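Local coordinates for 1-pyrroline-5-carboxylate dehydrogenase (Thermus thermophilus, PDB 1UZB), which probably oxidises glutamate gamma-semialdehyde, the hydrolysed, ring-opened form of 1-pyrroline-5-carboxylate, to glutamate with a nicotinamide cofactor, as aldehyde dehydrogenases of this kind do in proline breakdown, at residues A78-A83 and L174-V179; G192-P197 and N202-K207; S424-K429 and L435-D440. All coordinates share one frame; numbering follows the deposited sequence.

Interaction 1 of 3, residues A78-A83 and L174-V179; sequences AALEAA and LGAGVV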
ATOM      1  N   ALA A  78     -16.094   9.478 -44.862  1.00  9.71           N
ATOM      2  CA  ALA A  78     -17.035   8.462 -44.404  1.00  9.59           C
ATOM      3  C   ALA A  78     -16.508   7.786 -43.143  1.00  9.57           C
ATOM      4  O   ALA A  78     -17.261   7.513 -42.211  1.00  9.84           O
ATOM      5  CB  ALA A  78     -17.260   7.422 -45.495  1.00 10.90           C
ATOM      6  N   ALA A  79     -15.210   7.511 -43.125  1.00  9.46           N
ATOM      7  CA  ALA A  79     -14.591   6.874 -41.973  1.00  8.34           C
ATOM      8  C   ALA A  79     -14.636   7.808 -40.769  1.00  7.93           C
ATOM      9  O   ALA A  79     -14.880   7.369 -39.646  1.00  8.26           O
ATOM     10  CB  ALA A  79     -13.152   6.497 -42.295  1.00  9.29           C
ATOM     11  N   LEU A  80     -14.411   9.097 -41.002  1.00  8.32           N
ATOM     12  CA  LEU A  80     -14.434  10.061 -39.909  1.00  8.90           C
ATOM     13  C   LEU A  80     -15.841  10.166 -39.332  1.00 10.34           C
ATOM     14  O   LEU A  80     -16.014  10.259 -38.119  1.00 10.05           O
ATOM     15  CB  LEU A  80     -13.942  11.428 -40.394  1.00 10.13           C
ATOM     16  CG  LEU A  80     -13.710  12.515 -39.338  1.00 10.49           C
ATOM     17  CD1 LEU A  80     -12.800  11.995 -38.235  1.00 11.39           C
ATOM     18  CD2 LEU A  80     -13.097  13.738 -40.008  1.00 11.67           C
ATOM     19  N   GLU A  81     -16.849  10.148 -40.198  1.00  9.94           N
ATOM     20  CA  GLU A  81     -18.228  10.218 -39.730  1.00 10.74           C
ATOM     21  C   GLU A  81     -18.546   8.987 -38.885  1.00  9.20           C
ATOM     22  O   GLU A  81     -19.164   9.092 -37.823  1.00 11.00           O
ATOM     23  CB  GLU A  81     -19.196  10.295 -40.915  1.00 14.24           C
ATOM     24  CG  GLU A  81     -19.223  11.641 -41.618  1.00 20.24           C
ATOM     25  CD  GLU A  81     -19.798  12.738 -40.742  1.00 22.71           C
ATOM     26  OE1 GLU A  81     -20.950  12.586 -40.283  1.00 25.38           O
ATOM     27  OE2 GLU A  81     -19.103  13.751 -40.514  1.00 26.48           O
ATOM     28  N   ALA A  82     -18.120   7.820 -39.358  1.00  8.31           N
ATOM     29  CA  ALA A  82     -18.363   6.579 -38.634  1.00  8.96           C
ATOM     30  C   ALA A  82     -17.637   6.575 -37.292  1.00  7.56           C
ATOM     31  O   ALA A  82     -18.180   6.113 -36.287  1.00  8.01           O
ATOM     32  CB  ALA A  82     -17.917   5.385 -39.470  1.00  8.86           C
ATOM     33  N   ALA A  83     -16.415   7.096 -37.280  1.00  6.97           N
ATOM     34  CA  ALA A  83     -15.611   7.142 -36.065  1.00  6.43           C
ATOM     35  C   ALA A  83     -16.229   8.039 -34.997  1.00  5.44           C
ATOM     36  O   ALA A  83     -16.205   7.703 -33.811  1.00  5.92           O
ATOM     37  CB  ALA A  83     -14.200   7.609 -36.397  1.00  6.18           C
ATOM     38  N   LEU A 174     -10.516  11.567 -25.892  1.00  5.29           N
ATOM     39  CA  LEU A 174     -10.572  12.775 -26.710  1.00  5.73           C
ATOM     40  C   LEU A 174     -11.598  12.766 -27.835  1.00  6.47           C
ATOM     41  O   LEU A 174     -12.324  13.742 -28.020  1.00  7.16           O
ATOM     42  CB  LEU A 174      -9.191  13.054 -27.305  1.00  6.34           C
ATOM     43  CG  LEU A 174      -8.022  13.148 -26.322  1.00  5.76           C
ATOM     44  CD1 LEU A 174      -6.709  13.256 -27.085  1.00  6.40           C
ATOM     45  CD2 LEU A 174      -8.228  14.345 -25.412  1.00  8.00           C
ATOM     46  N   GLY A 175     -11.642  11.681 -28.601  1.00  5.44           N
ATOM     47  CA  GLY A 175     -12.582  11.597 -29.705  1.00  6.07           C
ATOM     48  C   GLY A 175     -12.050  10.707 -30.808  1.00  5.97           C
ATOM     49  O   GLY A 175     -11.447   9.671 -30.537  1.00  6.10           O
ATOM     50  N   ALA A 176     -12.284  11.111 -32.053  1.00  5.89           N
ATOM     51  CA  ALA A 176     -11.827  10.355 -33.214  1.00  5.92           C
ATOM     52  C   ALA A 176     -10.523  10.952 -33.723  1.00  5.86           C
ATOM     53  O   ALA A 176     -10.414  12.169 -33.892  1.00  7.44           O
ATOM     54  CB  ALA A 176     -12.883  10.389 -34.319  1.00  6.45           C
ATOM     55  N   GLY A 177      -9.540  10.090 -33.963  1.00  6.04           N
ATOM     56  CA  GLY A 177      -8.252  10.551 -34.450  1.00  6.40           C
ATOM     57  C   GLY A 177      -7.723   9.699 -35.586  1.00  5.88           C
ATOM     58  O   GLY A 177      -8.332   8.699 -35.971  1.00  6.80           O
ATOM     59  N   VAL A 178      -6.581  10.101 -36.132  1.00  5.41           N
ATOM     60  CA  VAL A 178      -5.981   9.362 -37.228  1.00  5.45           C
ATOM     61  C   VAL A 178      -4.621   8.789 -36.844  1.00  5.47           C
ATOM     62  O   VAL A 178      -3.831   9.427 -36.132  1.00  5.92           O
ATOM     63  CB  VAL A 178      -5.832  10.255 -38.495  1.00  5.60           C
ATOM     64  CG1 VAL A 178      -4.987  11.481 -38.181  1.00  6.77           C
ATOM     65  CG2 VAL A 178      -5.211   9.451 -39.636  1.00  6.75           C
ATOM     66  N   VAL A 179      -4.377   7.566 -37.302  1.00  5.02           N
ATOM     67  CA  VAL A 179      -3.124   6.868 -37.066  1.00  5.93           C
ATOM     68  C   VAL A 179      -2.430   6.694 -38.414  1.00  5.92           C
ATOM     69  O   VAL A 179      -3.031   6.203 -39.372  1.00  6.98           O
ATOM     70  CB  VAL A 179      -3.375   5.476 -36.433  1.00  6.10           C
ATOM     71  CG1 VAL A 179      -2.126   4.607 -36.539  1.00  8.60           C
ATOM     72  CG2 VAL A 179      -3.774   5.644 -34.975  1.00  9.68           C
TER
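Ala176 presses its methyl group against the helix at two points, the methyl of Ala83 and one branch of Leu80. The closer meeting is between the alanines: Ala83 CB and Ala176 CB are 3.7 Å apart, and both methyls leave their backbones toward the other segment. Neither alanine has a torsion that could move its methyl, so this touch is set by the two backbones, whose nearest CA atoms, those of Ala83 and Ala176, lie 5.7 Å apart. So short a spacing puts helix backbone within range as well, with Ala176 CB 4.1 Å from the carbonyl carbon C of Ala83.

Leu80, one helical turn earlier, arrives differently. It leaves the helix without aiming at the strand; the end of the chain swings there because CG stands opposite the backbone N (chi1 -172°) and chi2 of 53° turns CD1 toward the strand. As a result Leu80 CD1 lies 4.2 Å from Ala176 CB, whereas Leu80 CD2 is 6.6 Å from that same methyl. At Ala176 CB, the directions to Leu80 CD1 and Ala83 CB open by about 77°, so the methyl is met on two flanks by residues i and i+3 of the helix.

No hydrogen bond crosses between 78-83 and 174-179, and the three touching residues are buried. The link to the neighbouring strand is partly polar, Ala83 O accepting from Thr203 OG1, and partly apolar, Ala79 and Leu80 touching Ile205. The arrangement is that of helix 73-90 packed on one face of a largely parallel sheet, consistent with the Rossmann-like cofactor-binding domain of aldehyde dehydrogenases.

Interaction 2 of 3, residues G192-P197 and N202-K207; sequences GMIVGP and NTVIAK
Ile194 and Pro197 form two bumps on the helix, and the strand meets them with Ala206 and Val204. The axes of helix 192-197 and strand 203-207 run nearly antiparallel, at 164°, with a closest approach of 8.1 Å. Ile194 and Pro197, three apart on the helix, meet Ala206 and Val204, two apart on the strand. The small side chain of Ala206 forms the low spot: Ile194 CD1 comes down on its CB at 3.5 Å. That reach depends on the isoleucine arm, where CG1 lies opposite the carbonyl carbon (chi1 -65°) and CD1 continues the extended line.

Val204 is the strand's own bump, pushed up between Ile194 and Pro197. Its CG1 is turned to Ile194, 4.3 Å from that residue's CG1, and its CG2 is turned to Pro197, 4.1 Å from the ring's CB. Phe220 and Phe223 of helix 213-226 touch Ile194 as well.

At the other end the fit becomes polar. Pro197 O accepts two bonds from one residue: Asn202 N at 3.1 Å and Asn202 ND2 at 2.9 Å, both donors approaching from the same face of the carbonyl plane and tilted from it. The oxygen lies almost in the amide plane of Asn202. ND2 also donates to Phe506 O, and OD1 accepts from Gly175 N, so the amide is fixed by partners at both ends. A leucine here would probably cost Pro197 O one of its two bonds from this residue, and leave Gly175 N and Phe506 O without their side-chain partner.

The chemistry thus divides the work: buried apolar shapes probably help set the spacing of helix and strand in this beta-alpha-beta unit, and the two bonds to Pro197 O probably hold the connection between them in place.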
ATOM      1  N   GLY A 192      -0.100  -1.198 -32.003  1.00  5.04           N
ATOM      2  CA  GLY A 192       0.052  -0.380 -30.813  1.00  5.56           C
ATOM      3  C   GLY A 192      -0.525   1.017 -30.930  1.00  4.68           C
ATOM      4  O   GLY A 192      -1.204   1.508 -30.021  1.00  5.11           O
ATOM      5  N   MET A 193      -0.256   1.664 -32.057  1.00  5.25           N
ATOM      6  CA  MET A 193      -0.729   3.023 -32.295  1.00  5.21           C
ATOM      7  C   MET A 193      -2.246   3.132 -32.356  1.00  4.69           C
ATOM      8  O   MET A 193      -2.812   4.197 -32.096  1.00  5.01           O
ATOM      9  CB  MET A 193      -0.141   3.563 -33.597  1.00  7.49           C
ATOM     10  CG  MET A 193       1.366   3.693 -33.595  1.00  7.86           C
ATOM     11  SD  MET A 193       1.948   4.339 -35.169  1.00 11.79           S
ATOM     12  CE  MET A 193       1.657   6.030 -34.861  1.00 11.50           C
ATOM     13  N   ILE A 194      -2.899   2.026 -32.703  1.00  4.54           N
ATOM     14  CA  ILE A 194      -4.353   1.971 -32.802  1.00  5.41           C
ATOM     15  C   ILE A 194      -5.016   1.575 -31.484  1.00  4.69           C
ATOM     16  O   ILE A 194      -5.891   2.283 -30.982  1.00  5.87           O
ATOM     17  CB  ILE A 194      -4.803   0.938 -33.868  1.00  4.10           C
ATOM     18  CG1 ILE A 194      -4.360   1.384 -35.262  1.00  5.10           C
ATOM     19  CG2 ILE A 194      -6.316   0.748 -33.813  1.00  6.74           C
ATOM     20  CD1 ILE A 194      -4.607   0.344 -36.333  1.00  7.01           C
ATOM     21  N   VAL A 195      -4.587   0.450 -30.913  1.00  5.04           N
ATOM     22  CA  VAL A 195      -5.218  -0.041 -29.695  1.00  6.45           C
ATOM     23  C   VAL A 195      -4.974   0.779 -28.438  1.00  5.43           C
ATOM     24  O   VAL A 195      -5.777   0.723 -27.512  1.00  6.16           O
ATOM     25  CB  VAL A 195      -4.862  -1.540 -29.428  1.00  7.64           C
ATOM     26  CG1 VAL A 195      -5.263  -2.388 -30.631  1.00  8.96           C
ATOM     27  CG2 VAL A 195      -3.385  -1.701 -29.128  1.00  9.25           C
ATOM     28  N   GLY A 196      -3.884   1.538 -28.395  1.00  5.40           N
ATOM     29  CA  GLY A 196      -3.628   2.365 -27.226  1.00  5.92           C
ATOM     30  C   GLY A 196      -4.747   3.387 -27.085  1.00  5.12           C
ATOM     31  O   GLY A 196      -5.440   3.430 -26.064  1.00  6.06           O
ATOM     32  N   PRO A 197      -4.954   4.233 -28.106  1.00  4.80           N
ATOM     33  CA  PRO A 197      -6.021   5.240 -28.041  1.00  4.89           C
ATOM     34  C   PRO A 197      -7.410   4.616 -27.874  1.00  4.50           C
ATOM     35  O   PRO A 197      -8.235   5.099 -27.097  1.00  4.54           O
ATOM     36  CB  PRO A 197      -5.886   5.968 -29.376  1.00  5.86           C
ATOM     37  CG  PRO A 197      -4.414   5.868 -29.664  1.00  6.88           C
ATOM     38  CD  PRO A 197      -4.092   4.446 -29.283  1.00  6.23           C
ATOM     39  N   ASN A 202     -11.169   6.178 -27.282  1.00  4.24           N
ATOM     40  CA  ASN A 202     -11.105   6.959 -28.514  1.00  4.31           C
ATOM     41  C   ASN A 202     -11.455   6.045 -29.682  1.00  4.60           C
ATOM     42  O   ASN A 202     -11.546   4.823 -29.525  1.00  5.51           O
ATOM     43  CB  ASN A 202      -9.691   7.502 -28.727  1.00  4.32           C
ATOM     44  CG  ASN A 202      -9.259   8.459 -27.642  1.00  3.71           C
ATOM     45  OD1 ASN A 202      -9.658   9.623 -27.628  1.00  4.47           O
ATOM     46  ND2 ASN A 202      -8.441   7.971 -26.716  1.00  5.01           N
ATOM     47  N   THR A 203     -11.669   6.640 -30.851  1.00  4.14           N
ATOM     48  CA  THR A 203     -11.936   5.865 -32.056  1.00  5.07           C
ATOM     49  C   THR A 203     -10.848   6.273 -33.043  1.00  5.14           C
ATOM     50  O   THR A 203     -10.317   7.389 -32.974  1.00  5.74           O
ATOM     51  CB  THR A 203     -13.349   6.106 -32.617  1.00  5.10           C
ATOM     52  OG1 THR A 203     -13.524   7.492 -32.922  1.00  5.57           O
ATOM     53  CG2 THR A 203     -14.393   5.659 -31.598  1.00  5.71           C
ATOM     54  N   VAL A 204     -10.507   5.368 -33.954  1.00  5.31           N
ATOM     55  CA  VAL A 204      -9.407   5.605 -34.871  1.00  5.97           C
ATOM     56  C   VAL A 204      -9.624   5.285 -36.345  1.00  5.91           C
ATOM     57  O   VAL A 204     -10.348   4.351 -36.701  1.00  6.96           O
ATOM     58  CB  VAL A 204      -8.171   4.786 -34.383  1.00  5.72           C
ATOM     59  CG1 VAL A 204      -7.070   4.765 -35.433  1.00  7.62           C
ATOM     60  CG2 VAL A 204      -7.655   5.362 -33.079  1.00  6.81           C
ATOM     61  N   ILE A 205      -8.992   6.094 -37.190  1.00  6.12           N
ATOM     62  CA  ILE A 205      -8.982   5.883 -38.631  1.00  6.11           C
ATOM     63  C   ILE A 205      -7.496   5.599 -38.860  1.00  6.47           C
ATOM     64  O   ILE A 205      -6.649   6.452 -38.601  1.00  6.96           O
ATOM     65  CB  ILE A 205      -9.390   7.138 -39.422  1.00  7.69           C
ATOM     66  CG1 ILE A 205     -10.825   7.533 -39.070  1.00  8.47           C
ATOM     67  CG2 ILE A 205      -9.279   6.860 -40.915  1.00  9.24           C
ATOM     68  CD1 ILE A 205     -11.298   8.795 -39.766  1.00 11.98           C
ATOM     69  N   ALA A 206      -7.179   4.393 -39.319  1.00  6.67           N
ATOM     70  CA  ALA A 206      -5.788   4.013 -39.526  1.00  7.52           C
ATOM     71  C   ALA A 206      -5.360   3.933 -40.977  1.00  7.36           C
ATOM     72  O   ALA A 206      -6.029   3.303 -41.801  1.00  7.89           O
ATOM     73  CB  ALA A 206      -5.513   2.677 -38.838  1.00  8.42           C
ATOM     74  N   LYS A 207      -4.243   4.586 -41.285  1.00  7.00           N
ATOM     75  CA  LYS A 207      -3.690   4.559 -42.628  1.00  9.42           C
ATOM     76  C   LYS A 207      -2.409   3.742 -42.582  1.00  8.94           C
ATOM     77  O   LYS A 207      -1.408   4.172 -42.008  1.00  8.35           O
ATOM     78  CB  LYS A 207      -3.355   5.963 -43.139  1.00 10.65           C
ATOM     79  CG  LYS A 207      -2.890   5.936 -44.595  1.00 14.67           C
ATOM     80  CD  LYS A 207      -1.871   7.012 -44.920  1.00 19.72           C
ATOM     81  CE  LYS A 207      -1.298   6.789 -46.316  1.00 21.55           C
ATOM     82  NZ  LYS A 207      -0.250   7.783 -46.675  1.00 24.13           N
TER

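Interaction 3 of 3, residues S424-K429 and L435-D440; sequences SVIRVK and LEVAND
Val437 divides its two methyls between Ile426 and Val428 through a single torsion: chi1 of 171° sets CG1 opposite the backbone N and CG2 opposite the carbonyl carbon. On the strand, Ile426 turns CG1 opposite its carbonyl carbon (chi1 -54°), and with chi2 at 166° its CD1 stretches out toward the helix. Val428 presents CG1.

The resulting contacts differ in kind. Ile426 and Val437 meet tip to tip, CD1 of the isoleucine 4.0 Å from CG1 of the valine. The other isoleucine branch supports that methyl: Ile426 CG2 is 4.1 Å from Val437 CG1, so one methyl rests on both branches. Val428 approaches aslant, its CG1 3.8 Å from Val437 CG2. Because Ile426 and Val428 are two apart on the strand, both point to the same face, and Val437 bridges them. The backbones stay well separated, the nearest CA atoms being those of Val428 and Val437 at 8.3 Å. No hydrogen bond links 424-429 to 435-440, and only 112 Å² is buried between them, so the join is made by methyl contacts alone.

Ile329 of strand 325-331 touches both Val428 and Val437, extending the apolar floor below the helix. Arg327, from the same strand, donates to Val437 O and Ala438 O near the end of helix 431-439. On the opposite face of the sheet, Val425 and Arg427 meet Tyr335 of helix 332-346. Helix 431-439 therefore lies over strands 422-428 and 325-331 as part of the crossover that leads to the parallel strand 446-450, farther across the sheet.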
ATOM      1  N   SER A 424      28.369   3.540 -40.119  1.00  5.51           N
ATOM      2  CA  SER A 424      29.432   4.545 -40.168  1.00  5.79           C
ATOM      3  C   SER A 424      30.262   4.458 -38.891  1.00  5.54           C
ATOM      4  O   SER A 424      29.738   4.635 -37.790  1.00  6.03           O
ATOM      5  CB  SER A 424      28.834   5.949 -40.294  1.00  6.59           C
ATOM      6  OG  SER A 424      28.177   6.124 -41.539  1.00  7.91           O
ATOM      7  N   VAL A 425      31.555   4.192 -39.042  1.00  6.08           N
ATOM      8  CA  VAL A 425      32.451   4.061 -37.900  1.00  5.86           C
ATOM      9  C   VAL A 425      33.254   5.335 -37.700  1.00  6.33           C
ATOM     10  O   VAL A 425      33.920   5.825 -38.620  1.00  6.03           O
ATOM     11  CB  VAL A 425      33.406   2.867 -38.088  1.00  5.75           C
ATOM     12  CG1 VAL A 425      34.240   2.655 -36.834  1.00  7.87           C
ATOM     13  CG2 VAL A 425      32.599   1.615 -38.410  1.00  6.71           C
ATOM     14  N   ILE A 426      33.180   5.858 -36.482  1.00  6.65           N
ATOM     15  CA  ILE A 426      33.845   7.096 -36.099  1.00  7.03           C
ATOM     16  C   ILE A 426      34.881   6.804 -35.018  1.00  7.14           C
ATOM     17  O   ILE A 426      34.576   6.171 -34.012  1.00  7.01           O
ATOM     18  CB  ILE A 426      32.799   8.103 -35.566  1.00  7.61           C
ATOM     19  CG1 ILE A 426      31.688   8.286 -36.605  1.00  9.16           C
ATOM     20  CG2 ILE A 426      33.462   9.431 -35.238  1.00  8.17           C
ATOM     21  CD1 ILE A 426      30.446   8.989 -36.081  1.00  8.21           C
ATOM     22  N   ARG A 427      36.108   7.262 -35.238  1.00  7.51           N
ATOM     23  CA  ARG A 427      37.195   7.047 -34.292  1.00  8.24           C
ATOM     24  C   ARG A 427      37.403   8.292 -33.435  1.00  9.11           C
ATOM     25  O   ARG A 427      37.591   9.388 -33.962  1.00 10.13           O
ATOM     26  CB  ARG A 427      38.478   6.714 -35.062  1.00  9.53           C
ATOM     27  CG  ARG A 427      39.705   6.478 -34.194  1.00 11.18           C
ATOM     28  CD  ARG A 427      40.822   5.830 -35.002  1.00 12.83           C
ATOM     29  NE  ARG A 427      41.303   6.693 -36.077  1.00 13.02           N
ATOM     30  CZ  ARG A 427      42.186   7.675 -35.916  1.00 14.95           C
ATOM     31  NH1 ARG A 427      42.561   8.409 -36.956  1.00 16.69           N
ATOM     32  NH2 ARG A 427      42.707   7.915 -34.720  1.00 16.51           N
ATOM     33  N   VAL A 428      37.358   8.118 -32.117  1.00  7.80           N
ATOM     34  CA  VAL A 428      37.532   9.230 -31.185  1.00  9.17           C
ATOM     35  C   VAL A 428      38.651   8.917 -30.195  1.00  8.33           C
ATOM     36  O   VAL A 428      39.041   7.762 -30.039  1.00  8.98           O
ATOM     37  CB  VAL A 428      36.216   9.532 -30.422  1.00  7.13           C
ATOM     38  CG1 VAL A 428      35.107   9.853 -31.414  1.00  9.43           C
ATOM     39  CG2 VAL A 428      35.815   8.345 -29.559  1.00  7.53           C
ATOM     40  N   LYS A 429      39.161   9.947 -29.524  1.00 10.51           N
ATOM     41  CA  LYS A 429      40.267   9.769 -28.588  1.00 11.32           C
ATOM     42  C   LYS A 429      39.923   9.083 -27.274  1.00 11.62           C
ATOM     43  O   LYS A 429      40.641   8.182 -26.835  1.00 14.73           O
ATOM     44  CB  LYS A 429      40.931  11.116 -28.284  1.00 14.66           C
ATOM     45  CG  LYS A 429      42.099  11.005 -27.311  1.00 18.80           C
ATOM     46  CD  LYS A 429      42.776  12.344 -27.045  1.00 20.73           C
ATOM     47  CE  LYS A 429      41.882  13.301 -26.267  1.00 22.89           C
ATOM     48  NZ  LYS A 429      40.709  13.766 -27.057  1.00 25.27           N
ATOM     49  N   LEU A 435      31.086  10.519 -26.096  1.00  5.82           N
ATOM     50  CA  LEU A 435      29.780  11.039 -25.705  1.00  6.68           C
ATOM     51  C   LEU A 435      29.448  12.313 -26.474  1.00  6.89           C
ATOM     52  O   LEU A 435      28.300  12.526 -26.869  1.00  8.02           O
ATOM     53  CB  LEU A 435      29.741  11.314 -24.198  1.00  9.13           C
ATOM     54  CG  LEU A 435      29.671  10.077 -23.296  1.00  7.21           C
ATOM     55  CD1 LEU A 435      29.856  10.497 -21.846  1.00 10.54           C
ATOM     56  CD2 LEU A 435      28.334   9.370 -23.489  1.00  9.01           C
ATOM     57  N   GLU A 436      30.451  13.162 -26.686  1.00  7.01           N
ATOM     58  CA  GLU A 436      30.240  14.400 -27.427  1.00  8.17           C
ATOM     59  C   GLU A 436      29.759  14.088 -28.841  1.00  6.55           C
ATOM     60  O   GLU A 436      28.782  14.672 -29.318  1.00  6.60           O
ATOM     61  CB  GLU A 436      31.538  15.212 -27.484  1.00 11.30           C
ATOM     62  CG  GLU A 436      31.913  15.868 -26.165  1.00 18.47           C
ATOM     63  CD  GLU A 436      33.273  16.541 -26.211  1.00 21.33           C
ATOM     64  OE1 GLU A 436      33.626  17.226 -25.227  1.00 24.58           O
ATOM     65  OE2 GLU A 436      33.989  16.381 -27.224  1.00 23.98           O
ATOM     66  N   VAL A 437      30.444  13.161 -29.504  1.00  5.44           N
ATOM     67  CA  VAL A 437      30.077  12.769 -30.860  1.00  5.76           C
ATOM     68  C   VAL A 437      28.709  12.087 -30.863  1.00  5.21           C
ATOM     69  O   VAL A 437      27.889  12.325 -31.749  1.00  6.11           O
ATOM     70  CB  VAL A 437      31.140  11.821 -31.465  1.00  6.43           C
ATOM     71  CG1 VAL A 437      30.647  11.231 -32.778  1.00  7.58           C
ATOM     72  CG2 VAL A 437      32.435  12.585 -31.695  1.00  8.00           C
ATOM     73  N   ALA A 438      28.459  11.253 -29.859  1.00  5.53           N
ATOM     74  CA  ALA A 438      27.187  10.550 -29.767  1.00  5.19           C
ATOM     75  C   ALA A 438      26.021  11.533 -29.692  1.00  5.30           C
ATOM     76  O   ALA A 438      25.005  11.355 -30.365  1.00  5.82           O
ATOM     77  CB  ALA A 438      27.183   9.638 -28.550  1.00  6.30           C
ATOM     78  N   ASN A 439      26.176  12.577 -28.882  1.00  5.37           N
ATOM     79  CA  ASN A 439      25.123  13.571 -28.710  1.00  6.27           C
ATOM     80  C   ASN A 439      24.991  14.581 -29.837  1.00  6.55           C
ATOM     81  O   ASN A 439      23.935  15.197 -29.994  1.00  7.56           O
ATOM     82  CB  ASN A 439      25.320  14.338 -27.399  1.00  6.31           C
ATOM     83  CG  ASN A 439      24.998  13.503 -26.184  1.00  7.15           C
ATOM     84  OD1 ASN A 439      24.020  12.755 -26.178  1.00  8.75           O
ATOM     85  ND2 ASN A 439      25.806  13.633 -25.142  1.00  7.48           N
ATOM     86  N   ASP A 440      26.048  14.746 -30.626  1.00  6.99           N
ATOM     87  CA  ASP A 440      26.023  15.734 -31.691  1.00  8.77           C
ATOM     88  C   ASP A 440      25.338  15.339 -32.994  1.00  7.96           C
ATOM     89  O   ASP A 440      25.982  15.186 -34.032  1.00  8.35           O
ATOM     90  CB  ASP A 440      27.445  16.236 -31.974  1.00 11.32           C
ATOM     91  CG  ASP A 440      27.466  17.440 -32.904  1.00 15.41           C
ATOM     92  OD1 ASP A 440      26.474  18.201 -32.922  1.00 17.39           O
ATOM     93  OD2 ASP A 440      28.480  17.636 -33.604  1.00 19.11           O
TER

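The contacts follow one another along the chain without overlap. Interactions 1 and 2 have centres 9 Å apart and share a sheet in which strands 165-180 and 203-207 are neighbours; a probable hydrogen bond from Lys207 N to Val179 O, 2.8 Å, ties them. Helix 73-90 touches Thr203 and Ile205 while helix 188-199 faces Val204 and Ala206, so the two helices take opposite faces of that sheet. Interaction 3 belongs to a separate seven-stranded sheet across the chain's centre, its centre 44 Å from interaction 1 and 38 Å from interaction 2. This is consistent with separate cofactor-binding and catalytic domains, as in other aldehyde dehydrogenases.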